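Long-range contact in beta-N-acetylglucosaminidase (PDB 3WO8), which probably hydrolyses terminal non-reducing N-acetyl-D-hexosamine residues of N-acetyl-beta-D-hexosaminides, as a family 3 glycoside hydrolase with a TIM-barrel domain: residues F267-A279 / Y295-Q309. Residues are numbered along the deposited sequence; the frame is centred on the assembly and turned at random.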
loop_
_atom_site.group_PDB
_atom_site.type_symbol
_atom_site.label_atom_id
_atom_site.label_comp_id
_atom_site.label_asym_id
_atom_site.label_seq_id
_atom_site.Cartn_x
_atom_site.Cartn_y
_atom_site.Cartn_z
ATOM N N PHE B 267 23.510 12.106 -29.923
ATOM C CA PHE B 267 22.590 12.912 -30.710
ATOM C C PHE B 267 22.306 14.100 -29.871
ATOM O O PHE B 267 22.470 14.048 -28.657
ATOM C CB PHE B 267 21.265 12.149 -31.018
ATOM C CG PHE B 267 21.478 10.917 -31.878
ATOM C CD1 PHE B 267 21.830 9.706 -31.303
ATOM C CD2 PHE B 267 21.429 10.999 -33.265
ATOM C CE1 PHE B 267 22.104 8.592 -32.089
ATOM C CE2 PHE B 267 21.698 9.884 -34.052
ATOM C CZ PHE B 267 22.038 8.675 -33.466
ATOM N N SER B 268 21.870 15.164 -30.518
ATOM C CA SER B 268 21.619 16.418 -29.857
ATOM C C SER B 268 20.132 16.564 -29.719
ATOM O O SER B 268 19.372 16.016 -30.540
ATOM C CB SER B 268 22.166 17.592 -30.703
ATOM O OG SER B 268 21.243 18.100 -31.684
ATOM N N VAL B 269 19.714 17.361 -28.739
ATOM C CA VAL B 269 18.289 17.614 -28.536
ATOM C C VAL B 269 17.534 17.801 -29.852
ATOM O O VAL B 269 16.473 17.213 -30.066
ATOM C CB VAL B 269 18.052 18.835 -27.644
ATOM C CG1 VAL B 269 16.563 19.115 -27.506
ATOM C CG2 VAL B 269 18.653 18.599 -26.260
ATOM N N GLU B 270 18.122 18.591 -30.733
ATOM C CA GLU B 270 17.520 18.970 -32.023
ATOM C C GLU B 270 17.304 17.757 -32.925
ATOM O O GLU B 270 16.216 17.553 -33.445
ATOM C CB GLU B 270 18.433 20.004 -32.717
ATOM C CG GLU B 270 17.784 20.878 -33.780
ATOM C CD GLU B 270 18.759 21.257 -34.897
ATOM O OE1 GLU B 270 19.207 20.336 -35.622
ATOM O OE2 GLU B 270 19.075 22.462 -35.064
ATOM N N GLU B 271 18.355 16.972 -33.105
ATOM C CA GLU B 271 18.264 15.721 -33.827
ATOM C C GLU B 271 17.241 14.800 -33.141
ATOM O O GLU B 271 16.452 14.130 -33.802
ATOM C CB GLU B 271 19.636 15.008 -33.869
ATOM C CG GLU B 271 20.785 15.723 -34.607
ATOM C CD GLU B 271 22.164 15.263 -34.126
ATOM O OE1 GLU B 271 22.983 14.763 -34.930
ATOM O OE2 GLU B 271 22.422 15.374 -32.908
ATOM N N ILE B 272 17.265 14.777 -31.811
ATOM C CA ILE B 272 16.433 13.880 -31.027
ATOM C C ILE B 272 14.955 14.158 -31.278
ATOM O O ILE B 272 14.232 13.285 -31.742
ATOM C CB ILE B 272 16.805 13.989 -29.532
ATOM C CG1 ILE B 272 18.067 13.151 -29.252
ATOM C CG2 ILE B 272 15.672 13.521 -28.630
ATOM C CD1 ILE B 272 18.613 13.242 -27.832
ATOM N N VAL B 273 14.518 15.378 -30.991
ATOM C CA VAL B 273 13.114 15.780 -31.208
ATOM C C VAL B 273 12.673 15.486 -32.642
ATOM O O VAL B 273 11.561 15.002 -32.882
ATOM C CB VAL B 273 12.899 17.294 -30.947
ATOM C CG1 VAL B 273 11.448 17.707 -31.134
ATOM C CG2 VAL B 273 13.330 17.677 -29.538
ATOM N N SER B 274 13.553 15.798 -33.587
ATOM C CA SER B 274 13.272 15.619 -35.010
ATOM C C SER B 274 13.239 14.158 -35.437
ATOM O O SER B 274 12.293 13.722 -36.050
ATOM C CB SER B 274 14.308 16.362 -35.863
ATOM O OG SER B 274 15.457 15.550 -36.101
ATOM N N LEU B 275 14.270 13.399 -35.138
ATOM C CA LEU B 275 14.324 12.058 -35.656
ATOM C C LEU B 275 13.147 11.264 -35.134
ATOM O O LEU B 275 12.508 10.514 -35.877
ATOM C CB LEU B 275 15.653 11.398 -35.303
ATOM C CG LEU B 275 16.828 12.166 -35.923
ATOM C CD1 LEU B 275 18.158 11.601 -35.472
ATOM C CD2 LEU B 275 16.741 12.196 -37.443
ATOM N N PHE B 276 12.840 11.475 -33.857
ATOM C CA PHE B 276 11.770 10.740 -33.188
ATOM C C PHE B 276 10.407 11.092 -33.783
ATOM O O PHE B 276 9.733 10.227 -34.357
ATOM C CB PHE B 276 11.820 11.009 -31.678
ATOM C CG PHE B 276 10.685 10.420 -30.913
ATOM C CD1 PHE B 276 10.687 9.078 -30.568
ATOM C CD2 PHE B 276 9.617 11.225 -30.517
ATOM C CE1 PHE B 276 9.635 8.527 -29.859
ATOM C CE2 PHE B 276 8.568 10.688 -29.801
ATOM C CZ PHE B 276 8.578 9.334 -29.462
ATOM N N LEU B 277 10.011 12.353 -33.676
ATOM C CA LEU B 277 8.700 12.753 -34.184
ATOM C C LEU B 277 8.485 12.403 -35.668
ATOM O O LEU B 277 7.418 11.916 -36.069
ATOM C CB LEU B 277 8.493 14.243 -33.971
ATOM C CG LEU B 277 8.162 14.676 -32.540
ATOM C CD1 LEU B 277 8.145 16.192 -32.428
ATOM C CD2 LEU B 277 6.807 14.162 -32.100
ATOM N N ASN B 278 9.520 12.633 -36.468
ATOM C CA ASN B 278 9.501 12.315 -37.897
ATOM C C ASN B 278 9.513 10.822 -38.156
ATOM O O ASN B 278 9.006 10.391 -39.188
ATOM C CB ASN B 278 10.661 12.998 -38.651
ATOM C CG ASN B 278 10.520 14.523 -38.685
ATOM O OD1 ASN B 278 9.408 15.072 -38.549
ATOM N ND2 ASN B 278 11.642 15.214 -38.844
ATOM N N ALA B 279 10.068 10.036 -37.230
ATOM C CA ALA B 279 10.023 8.588 -37.357
ATOM C C ALA B 279 8.604 8.052 -37.114
ATOM O O ALA B 279 8.295 6.893 -37.418
ATOM C CB ALA B 279 11.019 7.934 -36.410
ATOM N N TYR B 295 13.822 21.209 -24.303
ATOM C CA TYR B 295 13.208 20.312 -25.282
ATOM C C TYR B 295 11.991 20.962 -25.923
ATOM O O TYR B 295 11.735 20.794 -27.127
ATOM C CB TYR B 295 12.853 18.976 -24.650
ATOM C CG TYR B 295 13.867 17.878 -24.899
ATOM C CD1 TYR B 295 15.012 17.747 -24.127
ATOM C CD2 TYR B 295 13.653 16.951 -25.886
ATOM C CE1 TYR B 295 15.921 16.713 -24.352
ATOM C CE2 TYR B 295 14.541 15.911 -26.110
ATOM C CZ TYR B 295 15.676 15.788 -25.354
ATOM O OH TYR B 295 16.546 14.735 -25.637
ATOM N N TYR B 296 11.258 21.744 -25.144
ATOM C CA TYR B 296 10.009 22.290 -25.659
ATOM C C TYR B 296 10.276 23.333 -26.719
ATOM O O TYR B 296 9.584 23.363 -27.743
ATOM C CB TYR B 296 9.170 22.900 -24.554
ATOM C CG TYR B 296 7.830 23.494 -25.008
ATOM C CD1 TYR B 296 7.735 24.796 -25.552
ATOM C CD2 TYR B 296 6.654 22.770 -24.859
ATOM C CE1 TYR B 296 6.496 25.331 -25.930
ATOM C CE2 TYR B 296 5.423 23.294 -25.240
ATOM C CZ TYR B 296 5.343 24.571 -25.761
ATOM O OH TYR B 296 4.105 25.058 -26.107
ATOM N N GLU B 297 11.251 24.203 -26.457
ATOM C CA GLU B 297 11.524 25.333 -27.360
ATOM C C GLU B 297 12.318 24.865 -28.592
ATOM O O GLU B 297 12.105 25.400 -29.689
ATOM C CB GLU B 297 12.138 26.537 -26.636
ATOM C CG GLU B 297 13.490 26.281 -25.970
ATOM C CD GLU B 297 13.809 27.229 -24.794
ATOM O OE1 GLU B 297 13.032 27.304 -23.792
ATOM O OE2 GLU B 297 14.876 27.886 -24.878
ATOM N N THR B 298 13.159 23.829 -28.439
ATOM C CA THR B 298 13.732 23.124 -29.604
ATOM C C THR B 298 12.652 22.749 -30.609
ATOM O O THR B 298 12.860 22.879 -31.806
ATOM C CB THR B 298 14.444 21.831 -29.220
ATOM O OG1 THR B 298 15.341 22.080 -28.154
ATOM C CG2 THR B 298 15.240 21.286 -30.376
ATOM N N LEU B 299 11.501 22.284 -30.121
ATOM C CA LEU B 299 10.419 21.820 -30.997
ATOM C C LEU B 299 9.728 22.973 -31.701
ATOM O O LEU B 299 9.471 22.912 -32.912
ATOM C CB LEU B 299 9.363 21.033 -30.211
ATOM C CG LEU B 299 8.128 20.595 -31.021
ATOM C CD1 LEU B 299 8.494 19.435 -31.929
ATOM C CD2 LEU B 299 6.970 20.201 -30.125
ATOM N N VAL B 300 9.410 24.006 -30.929
ATOM C CA VAL B 300 8.667 25.160 -31.445
ATOM C C VAL B 300 9.480 25.877 -32.557
ATOM O O VAL B 300 8.909 26.335 -33.556
ATOM C CB VAL B 300 8.198 26.104 -30.279
ATOM C CG1 VAL B 300 9.297 27.059 -29.809
ATOM C CG2 VAL B 300 6.937 26.873 -30.661
ATOM N N LYS B 301 10.809 25.923 -32.382
ATOM C CA LYS B 301 11.758 26.406 -33.419
ATOM C C LYS B 301 11.827 25.468 -34.614
ATOM O O LYS B 301 11.630 25.904 -35.740
ATOM C CB LYS B 301 13.181 26.639 -32.857
ATOM C CG LYS B 301 13.562 28.115 -32.726
ATOM C CD LYS B 301 12.675 28.874 -31.728
ATOM C CE LYS B 301 12.374 30.319 -32.155
ATOM N NZ LYS B 301 11.008 30.774 -31.744
ATOM N N LEU B 302 12.082 24.183 -34.371
ATOM C CA LEU B 302 12.086 23.200 -35.452
ATOM C C LEU B 302 10.825 23.229 -36.302
ATOM O O LEU B 302 10.851 22.803 -37.455
ATOM C CB LEU B 302 12.245 21.777 -34.919
ATOM C CG LEU B 302 13.639 21.216 -34.603
ATOM C CD1 LEU B 302 13.749 19.746 -34.984
ATOM C CD2 LEU B 302 14.745 22.004 -35.292
ATOM N N LEU B 303 9.720 23.675 -35.714
ATOM C CA LEU B 303 8.462 23.828 -36.445
ATOM C C LEU B 303 8.497 25.033 -37.372
ATOM O O LEU B 303 8.039 24.954 -38.520
ATOM C CB LEU B 303 7.268 23.940 -35.480
ATOM C CG LEU B 303 6.234 22.798 -35.472
ATOM C CD1 LEU B 303 6.820 21.412 -35.738
ATOM C CD2 LEU B 303 5.474 22.814 -34.154
ATOM N N GLU B 304 9.029 26.146 -36.869
ATOM C CA GLU B 304 9.228 27.345 -37.690
ATOM C C GLU B 304 10.236 27.079 -38.783
ATOM O O GLU B 304 10.047 27.521 -39.902
ATOM C CB GLU B 304 9.721 28.517 -36.855
ATOM C CG GLU B 304 8.615 29.250 -36.120
ATOM C CD GLU B 304 9.029 29.673 -34.723
ATOM O OE1 GLU B 304 10.242 29.886 -34.488
ATOM O OE2 GLU B 304 8.138 29.773 -33.856
ATOM N N ASP B 305 11.302 26.360 -38.444
ATOM C CA ASP B 305 12.301 25.928 -39.425
ATOM C C ASP B 305 11.778 24.967 -40.497
ATOM O O ASP B 305 12.399 24.828 -41.540
ATOM C CB ASP B 305 13.498 25.266 -38.727
ATOM C CG ASP B 305 14.401 26.273 -38.036
ATOM O OD1 ASP B 305 13.902 27.361 -37.667
ATOM O OD2 ASP B 305 15.605 25.981 -37.860
ATOM N N GLY B 306 10.673 24.276 -40.240
ATOM C CA GLY B 306 10.186 23.256 -41.174
ATOM C C GLY B 306 11.030 21.990 -41.104
ATOM O O GLY B 306 10.749 21.022 -41.808
ATOM N N LYS B 307 12.051 21.992 -40.233
ATOM C CA LYS B 307 12.901 20.823 -39.994
ATOM C C LYS B 307 12.132 19.691 -39.299
ATOM O O LYS B 307 12.666 18.589 -39.131
ATOM C CB LYS B 307 14.118 21.205 -39.142
ATOM C CG LYS B 307 15.364 21.620 -39.909
ATOM C CD LYS B 307 16.165 22.664 -39.120
ATOM C CE LYS B 307 17.644 22.309 -38.908
ATOM N NZ LYS B 307 18.498 22.436 -40.123
ATOM N N VAL B 308 10.901 19.965 -38.868
ATOM C CA VAL B 308 10.024 18.925 -38.336
ATOM C C VAL B 308 8.674 18.994 -38.997
ATOM O O VAL B 308 8.026 20.038 -39.005
ATOM C CB VAL B 308 9.856 19.059 -36.810
ATOM C CG1 VAL B 308 8.742 18.177 -36.275
ATOM C CG2 VAL B 308 11.151 18.668 -36.140
ATOM N N GLN B 309 8.233 17.854 -39.501
ATOM C CA GLN B 309 7.032 17.800 -40.335
ATOM C C GLN B 309 5.790 18.107 -39.516
ATOM O O GLN B 309 5.417 17.351 -38.634
ATOM C CB GLN B 309 6.889 16.429 -41.005
ATOM C CG GLN B 309 8.205 15.858 -41.517
ATOM C CD GLN B 309 8.071 14.466 -42.107
ATOM O OE1 GLN B 309 6.962 13.938 -42.245
ATOM N NE2 GLN B 309 9.211 13.860 -42.459
#
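Val269 lays a methyl group on the ring of Tyr295. Val269 CG1 lies 3.8 Å from the centroid of the Tyr295 ring and 3° off the ring normal, a CH-pi contact over the centre of one face. With CG1 anti to the backbone N, that methyl covers the ring centre while CG2 sits by CE1. Ile272 CG2 meets the ring at its edge, close to the hydroxyl end. Val273 CG2 comes in obliquely at CD2.

Apolar contacts continue along the helix. Val273 CG1 and Leu277 CD1 both press on CD1 of Leu299, the former at 3.5 Å. The Leu277 and Leu299 side chains cross at about a right angle. The two methyls of Leu302 divide their work: CD1 touches Ser274 CB at 3.5 Å, and CD2 touches Glu270 CG at 3.6 Å. Thr298 sets CG2 against Glu270 CA, while its OG1 bonds back to Val294 O.

One hydrogen bond joins the segments. Gln309 N donates to Asn278 OD1 at 3.2 Å, nearly straight at 166°, with the donor somewhat tilted from the carbonyl plane. Gln309 is the N-cap residue of helix 310-326, so the bond ties the start of that helix to helix 269-279. At the other end of 269-279, Ser268 and Glu271 form a capping box.

The helix axes approach to 9.5 Å at -66°. Both helices belong to the outer layer of the TIM barrel, and strand 283-286 lies between them in sequence. Tyr295 also packs on Leu286 of that strand and on Met258. Val308 reaches Val313 of helix 310-326.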